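Local atomic coordinates of cytosolic acyl coenzyme A thioester hydrolase (Mus musculus, PDB entry 2V1O), a protein that hydrolyses fatty acyl-CoAs, palmitoyl-CoA by preference, to free fatty acids and coenzyme A, and is seen here as its N-terminal hotdog domain. Residues 2-8 / 64-70; 26-31 / 102-108; 75-81 / 136-140. All blocks are in the same frame, centred on the assembly; numbering follows the deposited sequence.

In the fold
All three contacts build on one antiparallel sheet, whose strand 67-77 serves both interaction 1 and interaction 3. Interaction 2 is the buried centre: helix 19-38 lies on strand 98-112, the hotdog arrangement of a long helix held by a curved sheet. Interaction 1, about 17 Å from it between centres, is the partly buried edge, where strand 2-5 is joined by backbone bonds and neighbouring subunits come close; Val-70 there packs on Ala-29 of the helix. Interaction 3 sets helix 130-146 against the sheet, with Trp-107 of strand 98-112 packed on Tyr-76 and Tyr-140. Backbone pairing dominates interaction 1, apolar packing with one buried hydrogen bond interaction 2, and ring packing with phosphate binding interaction 3.

Interaction 1: 2-8 / 64-70; sequences AMRIMRP and IGEVAHV
Six backbone hydrogen bonds zip Ala-2 to Met-6 onto Gly-65 to Val-70. Ala-2 and Val-70 bond both ways, the N of Val-70 reaching the O of Ala-2 at 2.7 Å in an almost straight bond (177°). Arg-4 and Ala-68 form the next antiparallel hydrogen-bonded pair, and beyond them Met-6 N meets Glu-66 O at 2.8 Å, nearly in line with that carbonyl, while Gly-65 N bonds to Met-6 O. In the non-hydrogen-bonded pairs the alpha carbons make weaker contacts, such as Met-3 CA to Ala-68 O at 3.0 Å.

Apolar and aromatic contacts divide between the two faces. On that of Met-3, Ile-5, Val-67 and His-69, Met-3 lies beside His-69: its CB sits over a ring face, 4.3 Å from the centroid, while SD approaches obliquely. With chi1 at 79°, CG stands between the backbone N and carbonyl carbon, and the bend at chi3 carries CE back to the ring. Met-3 CB also touches Val-67 CG1 at 3.8 Å. On the face of Arg-4 and Ala-68, the loop residue Met-6 folds back through chi2 (-69°) and chi3 until its CE lies over the Arg-4 guanidinium, 3.7 Å above the plane at its centre, and meets Ala-68 CB at 3.8 Å.

Charge is settled outside the pair: Arg-4 forms a salt bridge with Asp-10, and Arg-7 one with Asp-9 of a neighbouring subunit. The pairing itself is thus carried by backbone groups, while the side chains join this edge of the hotdog sheet to helix 19-38 and to adjoining subunits.

Interaction 2: 26-31 / 102-108; sequences IEEAGA and NKATLWY
Tyr-108 extends from the strand to the helix, its hydroxyl ending beside Glu-27 and Gly-30. The side chains of Glu-27 and Tyr-108 meet at a slant, carboxylate and ring planes 38° apart, and the hydroxyl donates to Glu-27 OE2 at 2.8 Å. OE2 lies at the ring edge and is met on its anti side, 23° out of the carboxylate plane. Glu-27 gets there by a bend at chi2, which turns its end toward the strand. Gly-30 covers one ring face with its peptide group: its O stands 3.6 Å above the plane, toward the rim, and its CA is 3.3 Å from Tyr-108 OH. Leu-106 CD1 also lies 4.0 Å from Gly-30 CA.

Ile-26 fills the other end of the contact with two branches. Its CG2 touches Ala-104 CB, at 4.0 Å, and Leu-106 CD1, at 3.9 Å. Its CD1 extends instead to Asn-102, whose side chain it crosses at about a right angle, coming 3.3 Å from OD1. The amide nitrogen of Asn-102 is held by Thr-56 and Asp-57.

The other carboxylate oxygen of Glu-27 accepts a bond from Gly-20 N of a neighbouring subunit, so this buried acid is gripped from two chains. The helix and strand segments run at 46°, 9.6 Å apart at their axes. A long helix lying on the antiparallel sheet is the hotdog arrangement. Strands 46-57 and 82-91 flank the strand on its two sides, adding Leu-50 against Tyr-108 and Val-88 against Ile-26, while Trp-107 faces helix 130-146.

Interaction 3: 75-81 / 136-140; sequences TYTSKHS and GRKRY. With COA (coenzyme A), chain G.
Tyr-76 lays one face of its ring against the helix backbone: Gly-136 C and Arg-137 N stand 3.4 and 3.3 Å above the plane, both toward the rim. CG lies anti to the backbone N (chi1 -171°), which carries the ring across to the helix. With no side chain on Gly-136, the ring lies directly on the backbone. The Tyr-140 ring has Ser-78 CB over one face, a CH-pi contact 3.7 Å from the centroid, and the phosphate oxygen O7A of coenzyme A at its edge, in plane. Between the two tyrosines the planes are only 30° apart but slid so far that the rings barely overlap; Tyr-76 CE2 packs instead on Tyr-140 CB, at 3.5 Å.

The guanidinium of Arg-139 has Gly-136 CA over one face and a water at its edge. That water accepts from Arg-139 NH2 and donates to Thr-75 O, bridging helix and strand, while Glu-83 holds both Arg-139, by a salt bridge, and Thr-75. Thr-75 and Tyr-76 both face Glu-83, forming a classic beta bulge.

At the turn after the strand, the 3'-phosphate of coenzyme A is gripped from both segments. Ser-78 OG donates to O9A at 2.6 Å and His-80 N to the same oxygen at 2.9 Å, while Tyr-140 OH gives O7A a very short bond of 2.5 Å. A second water joins Lys-79 N to Tyr-140 OH. Lys-144 and Arg-147 also bond to the coenzyme, and their positive charge would probably suit its anionic groups. The phosphate is thus bound here by hydroxyl and backbone N-H donors, with a helix that the Tyr-76 packing holds against the sheet supplying one of them.

Interaction 1: 2-8 / 64-70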
loop_
_atom_site.group_PDB
_atom_site.type_symbol
_atom_site.label_atom_id
_atom_site.label_comp_id
_atom_site.label_asym_id
_atom_site.label_seq_id
_atom_site.Cartn_x
_atom_site.Cartn_y
_atom_site.Cartn_z
ATOM N N ALA A 2 -3.585 11.210 -16.187
ATOM C CA ALA A 2 -3.756 10.215 -15.138
ATOM C C ALA A 2 -5.108 10.421 -14.457
ATOM O O ALA A 2 -5.537 11.545 -14.250
ATOM C CB ALA A 2 -2.624 10.305 -14.125
ATOM N N MET A 3 -5.789 9.329 -14.139
ATOM C CA MET A 3 -7.002 9.411 -13.329
ATOM C C MET A 3 -7.106 8.212 -12.410
ATOM O O MET A 3 -6.698 7.104 -12.760
ATOM C CB MET A 3 -8.273 9.597 -14.178
ATOM C CG MET A 3 -8.834 8.343 -14.841
ATOM S SD MET A 3 -10.391 8.599 -15.734
ATOM C CE MET A 3 -9.839 9.480 -17.187
ATOM N N ARG A 4 -7.657 8.458 -11.229
ATOM C CA ARG A 4 -7.755 7.448 -10.194
ATOM C C ARG A 4 -8.912 7.819 -9.290
ATOM O O ARG A 4 -9.090 8.997 -8.958
ATOM C CB ARG A 4 -6.441 7.419 -9.406
ATOM C CG ARG A 4 -6.456 6.606 -8.143
ATOM C CD ARG A 4 -5.032 6.351 -7.633
ATOM N NE ARG A 4 -4.575 7.279 -6.595
ATOM C CZ ARG A 4 -5.047 7.317 -5.346
ATOM N NH1 ARG A 4 -6.031 6.506 -4.968
ATOM N NH2 ARG A 4 -4.538 8.181 -4.469
ATOM N N ILE A 5 -9.697 6.815 -8.911
ATOM C CA ILE A 5 -10.796 7.009 -7.974
ATOM C C ILE A 5 -10.226 7.143 -6.561
ATOM O O ILE A 5 -9.281 6.438 -6.186
ATOM C CB ILE A 5 -11.853 5.867 -8.050
ATOM C CG1 ILE A 5 -13.163 6.288 -7.362
ATOM C CG2 ILE A 5 -11.310 4.555 -7.476
ATOM C CD1 ILE A 5 -14.408 5.632 -7.967
ATOM N N MET A 6 -10.807 8.050 -5.794
ATOM C CA MET A 6 -10.347 8.305 -4.433
ATOM C C MET A 6 -10.887 7.227 -3.498
ATOM O O MET A 6 -12.075 6.899 -3.543
ATOM C CB MET A 6 -10.765 9.703 -3.989
ATOM C CG MET A 6 -10.134 10.830 -4.810
ATOM S SD MET A 6 -8.348 11.004 -4.546
ATOM C CE MET A 6 -7.729 9.897 -5.818
ATOM N N ARG A 7 -9.989 6.681 -2.672
ATOM C CA ARG A 7 -10.269 5.536 -1.798
ATOM C C ARG A 7 -10.288 6.001 -0.335
ATOM O O ARG A 7 -9.785 7.081 -0.034
ATOM C CB ARG A 7 -9.184 4.460 -1.990
ATOM C CG ARG A 7 -9.023 3.959 -3.427
ATOM C CD ARG A 7 -7.635 3.332 -3.666
ATOM N NE ARG A 7 -7.555 1.933 -3.242
ATOM C CZ ARG A 7 -6.549 1.103 -3.535
ATOM N NH1 ARG A 7 -5.520 1.513 -4.275
ATOM N NH2 ARG A 7 -6.574 -0.151 -3.098
ATOM N N PRO A 8 -10.867 5.194 0.581
ATOM C CA PRO A 8 -10.907 5.586 1.999
ATOM C C PRO A 8 -9.557 6.005 2.601
ATOM O O PRO A 8 -9.512 6.955 3.392
ATOM C CB PRO A 8 -11.436 4.324 2.685
ATOM C CG PRO A 8 -12.335 3.731 1.650
ATOM C CD PRO A 8 -11.571 3.918 0.364
ATOM N N ILE A 64 -14.073 10.791 -1.180
ATOM C CA ILE A 64 -14.003 9.371 -1.487
ATOM C C ILE A 64 -15.000 9.076 -2.602
ATOM O O ILE A 64 -16.158 9.519 -2.550
ATOM C CB ILE A 64 -14.350 8.497 -0.242
ATOM C CG1 ILE A 64 -13.291 8.658 0.850
ATOM C CG2 ILE A 64 -14.478 7.027 -0.624
ATOM C CD1 ILE A 64 -13.789 8.239 2.246
ATOM N N GLY A 65 -14.533 8.357 -3.619
ATOM C CA GLY A 65 -15.398 7.900 -4.694
ATOM C C GLY A 65 -15.398 8.819 -5.900
ATOM O O GLY A 65 -15.875 8.443 -6.965
ATOM N N GLU A 66 -14.883 10.034 -5.727
ATOM C CA GLU A 66 -14.677 10.938 -6.866
ATOM C C GLU A 66 -13.394 10.552 -7.599
ATOM O O GLU A 66 -12.518 9.896 -7.023
ATOM C CB GLU A 66 -14.677 12.405 -6.416
ATOM C CG GLU A 66 -16.032 12.812 -5.843
ATOM C CD GLU A 66 -16.126 14.266 -5.413
ATOM O OE1 GLU A 66 -15.095 14.878 -5.047
ATOM O OE2 GLU A 66 -17.261 14.790 -5.430
ATOM N N VAL A 67 -13.311 10.929 -8.875
ATOM C CA VAL A 67 -12.164 10.592 -9.709
ATOM C C VAL A 67 -11.273 11.819 -9.823
ATOM O O VAL A 67 -11.718 12.882 -10.265
ATOM C CB VAL A 67 -12.571 10.124 -11.130
ATOM C CG1 VAL A 67 -11.324 9.957 -12.017
ATOM C CG2 VAL A 67 -13.391 8.824 -11.076
ATOM N N ALA A 68 -10.022 11.655 -9.407
ATOM C CA ALA A 68 -8.995 12.674 -9.578
ATOM C C ALA A 68 -8.411 12.566 -10.987
ATOM O O ALA A 68 -7.918 11.509 -11.379
ATOM C CB ALA A 68 -7.915 12.483 -8.544
ATOM N N HIS A 69 -8.502 13.649 -11.748
ATOM C CA HIS A 69 -7.903 13.733 -13.082
ATOM C C HIS A 69 -6.663 14.604 -12.977
ATOM O O HIS A 69 -6.764 15.745 -12.554
ATOM C CB HIS A 69 -8.872 14.393 -14.069
ATOM C CG HIS A 69 -10.004 13.516 -14.512
ATOM N ND1 HIS A 69 -11.129 13.301 -13.744
ATOM C CD2 HIS A 69 -10.208 12.847 -15.671
ATOM C CE1 HIS A 69 -11.961 12.511 -14.399
ATOM N NE2 HIS A 69 -11.428 12.227 -15.572
ATOM N N VAL A 70 -5.504 14.071 -13.360
ATOM C CA VAL A 70 -4.243 14.824 -13.281
ATOM C C VAL A 70 -3.613 14.943 -14.667
ATOM O O VAL A 70 -3.404 13.942 -15.363
ATOM C CB VAL A 70 -3.249 14.187 -12.265
ATOM C CG1 VAL A 70 -1.950 14.994 -12.207
ATOM C CG2 VAL A 70 -3.872 14.105 -10.886
#

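Interaction 2: 26-31 / 102-108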
loop_
_atom_site.group_PDB
_atom_site.type_symbol
_atom_site.label_atom_id
_atom_site.label_comp_id
_atom_site.label_asym_id
_atom_site.label_seq_id
_atom_site.Cartn_x
_atom_site.Cartn_y
_atom_site.Cartn_z
ATOM N N ILE A 26 0.239 14.777 -8.157
ATOM C CA ILE A 26 0.808 15.889 -8.916
ATOM C C ILE A 26 2.262 15.579 -9.287
ATOM O O ILE A 26 2.654 15.719 -10.449
ATOM C CB ILE A 26 0.719 17.218 -8.125
ATOM C CG1 ILE A 26 -0.739 17.693 -8.043
ATOM C CG2 ILE A 26 1.565 18.316 -8.802
ATOM C CD1 ILE A 26 -0.976 18.728 -6.940
ATOM N N GLU A 27 3.047 15.132 -8.305
ATOM C CA GLU A 27 4.483 14.895 -8.517
ATOM C C GLU A 27 4.715 13.685 -9.425
ATOM O O GLU A 27 5.626 13.703 -10.248
ATOM C CB GLU A 27 5.225 14.756 -7.189
ATOM C CG GLU A 27 6.723 15.043 -7.278
ATOM C CD GLU A 27 7.537 13.839 -7.730
ATOM O OE1 GLU A 27 7.429 12.768 -7.098
ATOM O OE2 GLU A 27 8.299 13.960 -8.720
ATOM N N GLU A 28 3.860 12.673 -9.298
ATOM C CA GLU A 28 3.898 11.500 -10.192
ATOM C C GLU A 28 3.749 11.911 -11.664
ATOM O O GLU A 28 4.521 11.461 -12.520
ATOM C CB GLU A 28 2.846 10.464 -9.772
ATOM C CG GLU A 28 3.161 9.804 -8.420
ATOM C CD GLU A 28 2.021 8.962 -7.851
ATOM O OE1 GLU A 28 0.824 9.261 -8.108
ATOM O OE2 GLU A 28 2.332 8.006 -7.104
ATOM N N ALA A 29 2.781 12.789 -11.947
ATOM C CA ALA A 29 2.595 13.317 -13.297
ATOM C C ALA A 29 3.812 14.112 -13.743
ATOM O O ALA A 29 4.288 13.926 -14.861
ATOM C CB ALA A 29 1.320 14.160 -13.395
ATOM N N GLY A 30 4.331 14.972 -12.857
ATOM C CA GLY A 30 5.535 15.738 -13.152
ATOM C C GLY A 30 6.740 14.866 -13.451
ATOM O O GLY A 30 7.505 15.144 -14.392
ATOM N N ALA A 31 6.903 13.801 -12.672
ATOM C CA ALA A 31 8.077 12.939 -12.807
ATOM C C ALA A 31 8.074 12.237 -14.160
ATOM O O ALA A 31 9.113 12.147 -14.800
ATOM C CB ALA A 31 8.141 11.920 -11.672
ATOM N N ASN A 102 -6.903 21.995 -8.115
ATOM C CA ASN A 102 -5.593 22.578 -7.915
ATOM C C ASN A 102 -4.841 22.802 -9.233
ATOM O O ASN A 102 -4.984 22.023 -10.179
ATOM C CB ASN A 102 -4.777 21.637 -7.005
ATOM C CG ASN A 102 -3.393 22.151 -6.733
ATOM O OD1 ASN A 102 -2.421 21.685 -7.324
ATOM N ND2 ASN A 102 -3.295 23.142 -5.857
ATOM N N LYS A 103 -4.064 23.878 -9.290
ATOM C CA LYS A 103 -3.042 24.060 -10.320
ATOM C C LYS A 103 -1.701 24.200 -9.601
ATOM O O LYS A 103 -1.588 24.951 -8.632
ATOM C CB LYS A 103 -3.290 25.309 -11.167
ATOM C CG LYS A 103 -4.626 25.397 -11.882
ATOM C CD LYS A 103 -4.628 26.666 -12.747
ATOM C CE LYS A 103 -6.023 27.186 -13.031
ATOM N NZ LYS A 103 -6.545 28.034 -11.909
ATOM N N ALA A 104 -0.695 23.468 -10.065
ATOM C CA ALA A 104 0.631 23.515 -9.451
ATOM C C ALA A 104 1.700 23.638 -10.530
ATOM O O ALA A 104 1.499 23.199 -11.662
ATOM C CB ALA A 104 0.875 22.269 -8.587
ATOM N N THR A 105 2.823 24.257 -10.179
ATOM C CA THR A 105 3.969 24.319 -11.066
ATOM C C THR A 105 5.167 23.698 -10.346
ATOM O O THR A 105 5.413 23.971 -9.167
ATOM C CB THR A 105 4.269 25.759 -11.526
ATOM O OG1 THR A 105 3.164 26.250 -12.293
ATOM C CG2 THR A 105 5.541 25.823 -12.392
ATOM N N LEU A 106 5.893 22.859 -11.073
ATOM C CA LEU A 106 7.021 22.126 -10.523
ATOM C C LEU A 106 8.251 22.325 -11.389
ATOM O O LEU A 106 8.139 22.484 -12.603
ATOM C CB LEU A 106 6.699 20.632 -10.485
ATOM C CG LEU A 106 5.331 20.144 -9.990
ATOM C CD1 LEU A 106 5.101 18.695 -10.419
ATOM C CD2 LEU A 106 5.231 20.280 -8.494
ATOM N N TRP A 107 9.423 22.260 -10.757
ATOM C CA TRP A 107 10.692 22.271 -11.465
ATOM C C TRP A 107 11.441 20.981 -11.206
ATOM O O TRP A 107 11.575 20.546 -10.052
ATOM C CB TRP A 107 11.551 23.467 -11.032
ATOM C CG TRP A 107 10.959 24.776 -11.433
ATOM C CD1 TRP A 107 10.018 25.493 -10.750
ATOM C CD2 TRP A 107 11.268 25.535 -12.613
ATOM N NE1 TRP A 107 9.724 26.653 -11.426
ATOM C CE2 TRP A 107 10.472 26.701 -12.576
ATOM C CE3 TRP A 107 12.137 25.336 -13.699
ATOM C CZ2 TRP A 107 10.519 27.677 -13.585
ATOM C CZ3 TRP A 107 12.186 26.310 -14.703
ATOM C CH2 TRP A 107 11.376 27.463 -14.636
ATOM N N TYR A 108 11.920 20.383 -12.296
ATOM C CA TYR A 108 12.704 19.157 -12.268
ATOM C C TYR A 108 14.086 19.394 -12.861
ATOM O O TYR A 108 14.262 20.256 -13.711
ATOM C CB TYR A 108 11.999 18.060 -13.069
ATOM C CG TYR A 108 10.766 17.531 -12.383
ATOM C CD1 TYR A 108 10.842 16.406 -11.553
ATOM C CD2 TYR A 108 9.527 18.156 -12.546
ATOM C CE1 TYR A 108 9.719 15.917 -10.898
ATOM C CE2 TYR A 108 8.383 17.664 -11.885
ATOM C CZ TYR A 108 8.496 16.550 -11.069
ATOM O OH TYR A 108 7.390 16.044 -10.415
#

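Interaction 3: 75-81 / 136-140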
loop_
_atom_site.group_PDB
_atom_site.type_symbol
_atom_site.label_atom_id
_atom_site.label_comp_id
_atom_site.label_asym_id
_atom_site.label_seq_id
_atom_site.Cartn_x
_atom_site.Cartn_y
_atom_site.Cartn_z
ATOM N N THR A 75 6.113 23.522 -19.740
ATOM C CA THR A 75 5.841 24.892 -20.153
ATOM C C THR A 75 7.113 25.703 -20.381
ATOM O O THR A 75 7.079 26.763 -21.015
ATOM C CB THR A 75 4.918 25.586 -19.140
ATOM O OG1 THR A 75 5.451 25.427 -17.816
ATOM C CG2 THR A 75 3.532 24.952 -19.202
ATOM N N TYR A 76 8.236 25.199 -19.863
ATOM C CA TYR A 76 9.537 25.832 -20.081
ATOM C C TYR A 76 10.683 24.849 -19.863
ATOM O O TYR A 76 10.572 23.911 -19.060
ATOM C CB TYR A 76 9.721 27.062 -19.164
ATOM C CG TYR A 76 10.955 27.876 -19.490
ATOM C CD1 TYR A 76 10.996 28.691 -20.625
ATOM C CD2 TYR A 76 12.092 27.808 -18.686
ATOM C CE1 TYR A 76 12.126 29.420 -20.940
ATOM C CE2 TYR A 76 13.231 28.538 -18.996
ATOM C CZ TYR A 76 13.236 29.344 -20.123
ATOM O OH TYR A 76 14.355 30.062 -20.444
ATOM N N THR A 77 11.778 25.062 -20.592
ATOM C CA THR A 77 13.042 24.392 -20.284
ATOM C C THR A 77 14.190 25.405 -20.266
ATOM O O THR A 77 14.282 26.276 -21.142
ATOM C CB THR A 77 13.374 23.225 -21.263
ATOM O OG1 THR A 77 13.539 23.726 -22.599
ATOM C CG2 THR A 77 12.295 22.127 -21.228
ATOM N N SER A 78 15.039 25.298 -19.250
ATOM C CA SER A 78 16.283 26.055 -19.179
ATOM C C SER A 78 17.407 25.100 -19.589
ATOM O O SER A 78 17.130 23.999 -20.088
ATOM C CB SER A 78 16.503 26.611 -17.769
ATOM O OG SER A 78 16.733 25.564 -16.830
ATOM N N LYS A 79 18.663 25.501 -19.383
ATOM C CA LYS A 79 19.785 24.645 -19.774
ATOM C C LYS A 79 19.758 23.285 -19.063
ATOM O O LYS A 79 20.008 22.255 -19.691
ATOM C CB LYS A 79 21.133 25.342 -19.553
ATOM C CG LYS A 79 22.310 24.545 -20.123
ATOM C CD LYS A 79 23.607 25.330 -20.174
ATOM C CE LYS A 79 24.744 24.432 -20.641
ATOM N NZ LYS A 79 26.019 25.191 -20.833
ATOM N N HIS A 80 19.436 23.299 -17.768
ATOM C CA HIS A 80 19.472 22.097 -16.931
ATOM C C HIS A 80 18.208 21.850 -16.107
ATOM O O HIS A 80 18.242 21.087 -15.137
ATOM C CB HIS A 80 20.671 22.142 -15.977
ATOM C CG HIS A 80 21.973 22.435 -16.649
ATOM N ND1 HIS A 80 22.678 21.487 -17.356
ATOM C CD2 HIS A 80 22.701 23.574 -16.714
ATOM C CE1 HIS A 80 23.789 22.028 -17.826
ATOM N NE2 HIS A 80 23.827 23.293 -17.451
ATOM N N SER A 81 17.091 22.472 -16.483
ATOM C CA SER A 81 15.856 22.287 -15.714
ATOM C C SER A 81 14.586 22.340 -16.574
ATOM O O SER A 81 14.597 22.868 -17.692
ATOM C CB SER A 81 15.777 23.261 -14.519
ATOM O OG SER A 81 15.258 24.531 -14.884
ATOM N N GLY A 136 7.780 31.796 -19.787
ATOM C CA GLY A 136 8.526 30.765 -19.071
ATOM C C GLY A 136 9.894 31.242 -18.618
ATOM O O GLY A 136 10.323 30.944 -17.501
ATOM N N ARG A 137 10.571 31.999 -19.485
ATOM C CA ARG A 137 11.898 32.510 -19.176
ATOM C C ARG A 137 11.835 33.457 -17.972
ATOM O O ARG A 137 12.705 33.424 -17.105
ATOM C CB ARG A 137 12.495 33.194 -20.407
ATOM C CG ARG A 137 13.909 33.723 -20.230
ATOM C CD ARG A 137 14.017 35.085 -20.890
ATOM N NE ARG A 137 12.862 35.911 -20.522
ATOM C CZ ARG A 137 12.037 36.509 -21.380
ATOM N NH1 ARG A 137 12.243 36.436 -22.695
ATOM N NH2 ARG A 137 11.015 37.209 -20.909
ATOM N N LYS A 138 10.783 34.268 -17.917
ATOM C CA LYS A 138 10.542 35.179 -16.791
ATOM C C LYS A 138 10.332 34.434 -15.463
ATOM O O LYS A 138 10.835 34.858 -14.418
ATOM C CB LYS A 138 9.337 36.075 -17.090
ATOM C CG LYS A 138 9.198 37.268 -16.170
ATOM C CD LYS A 138 7.969 38.093 -16.524
ATOM C CE LYS A 138 7.592 39.038 -15.387
ATOM N NZ LYS A 138 8.540 40.179 -15.249
ATOM N N ARG A 139 9.584 33.334 -15.508
ATOM C CA ARG A 139 9.356 32.515 -14.313
ATOM C C ARG A 139 10.648 31.825 -13.871
ATOM O O ARG A 139 10.940 31.767 -12.676
ATOM C CB ARG A 139 8.242 31.491 -14.545
ATOM C CG ARG A 139 6.880 32.112 -14.850
ATOM C CD ARG A 139 5.755 31.074 -14.865
ATOM N NE ARG A 139 5.924 30.075 -15.926
ATOM C CZ ARG A 139 5.451 30.185 -17.167
ATOM N NH1 ARG A 139 4.761 31.261 -17.544
ATOM N NH2 ARG A 139 5.666 29.204 -18.038
ATOM N N TYR A 140 11.409 31.320 -14.841
ATOM C CA TYR A 140 12.731 30.731 -14.608
ATOM C C TYR A 140 13.660 31.713 -13.898
ATOM O O TYR A 140 14.253 31.390 -12.870
ATOM C CB TYR A 140 13.350 30.304 -15.943
ATOM C CG TYR A 140 14.831 30.001 -15.876
ATOM C CD1 TYR A 140 15.307 28.941 -15.111
ATOM C CD2 TYR A 140 15.758 30.772 -16.591
ATOM C CE1 TYR A 140 16.667 28.652 -15.050
ATOM C CE2 TYR A 140 17.122 30.487 -16.537
ATOM C CZ TYR A 140 17.566 29.423 -15.761
ATOM O OH TYR A 140 18.906 29.117 -15.703
HETATM N N1A COA G . 14.493 24.939 -8.156
HETATM C C2A COA G . 14.608 25.101 -9.518
HETATM N N3A COA G . 15.814 24.852 -10.131
HETATM C C4A COA G . 16.874 24.446 -9.385
HETATM C C5A COA G . 16.781 24.267 -8.012
HETATM C C6A COA G . 15.569 24.517 -7.392
HETATM N N6A COA G . 15.434 24.382 -6.075
HETATM N N7A COA G . 17.993 23.860 -7.553
HETATM C C8A COA G . 18.838 23.782 -8.604
HETATM N N9A COA G . 18.156 24.141 -9.735
HETATM C C1B COA G . 18.608 24.061 -11.124
HETATM C C2B COA G . 19.569 25.188 -11.473
HETATM O O2B COA G . 18.872 26.385 -11.737
HETATM C C3B COA G . 20.295 24.586 -12.665
HETATM O O3B COA G . 19.590 24.783 -13.877
HETATM P P3B COA G . 20.056 25.886 -14.959
HETATM O O7A COA G . 19.820 27.230 -14.350
HETATM O O8A COA G . 21.527 25.690 -15.236
HETATM O O9A COA G . 19.228 25.713 -16.207
HETATM C C4B COA G . 20.288 23.087 -12.362
HETATM O O4B COA G . 19.333 22.875 -11.339
HETATM C C5B COA G . 21.651 22.560 -11.925
HETATM O O5B COA G . 22.212 23.383 -10.927
HETATM P P1A COA G . 23.551 22.896 -10.192
HETATM O O1A COA G . 24.472 22.272 -11.204
HETATM O O2A COA G . 24.149 24.081 -9.467
HETATM O O3A COA G . 23.101 21.762 -9.142
HETATM P P2A COA G . 22.665 22.033 -7.621
HETATM O O4A COA G . 21.911 23.331 -7.464
HETATM O O5A COA G . 23.842 21.924 -6.679
HETATM O O6A COA G . 21.703 20.778 -7.353
HETATM C CBP COA G . 19.695 19.469 -7.495
HETATM C CCP COA G . 20.421 20.732 -7.959
HETATM C CDP COA G . 18.221 19.574 -7.902
HETATM C CEP COA G . 20.332 18.294 -8.238
HETATM C CAP COA G . 19.851 19.339 -5.974
HETATM O OAP COA G . 19.327 20.468 -5.304
HETATM C C9P COA G . 19.216 18.085 -5.423
HETATM O O9P COA G . 19.848 16.854 -5.606
HETATM N N8P COA G . 18.066 18.224 -4.775
HETATM C C7P COA G . 17.263 17.085 -4.367
HETATM C C6P COA G . 16.452 16.515 -5.531
HETATM C C5P COA G . 15.613 15.360 -5.032
HETATM O O5P COA G . 16.169 14.289 -4.731
HETATM N N4P COA G . 14.298 15.575 -4.944
HETATM C C3P COA G . 13.410 14.796 -4.084
HETATM C C2P COA G . 13.726 14.927 -2.577
HETATM S S1P COA G . 12.601 13.814 -1.708
HETATM O O HOH W 1 5.507 29.069 -20.905
HETATM O O HOH W 2 19.552 28.256 -18.462
#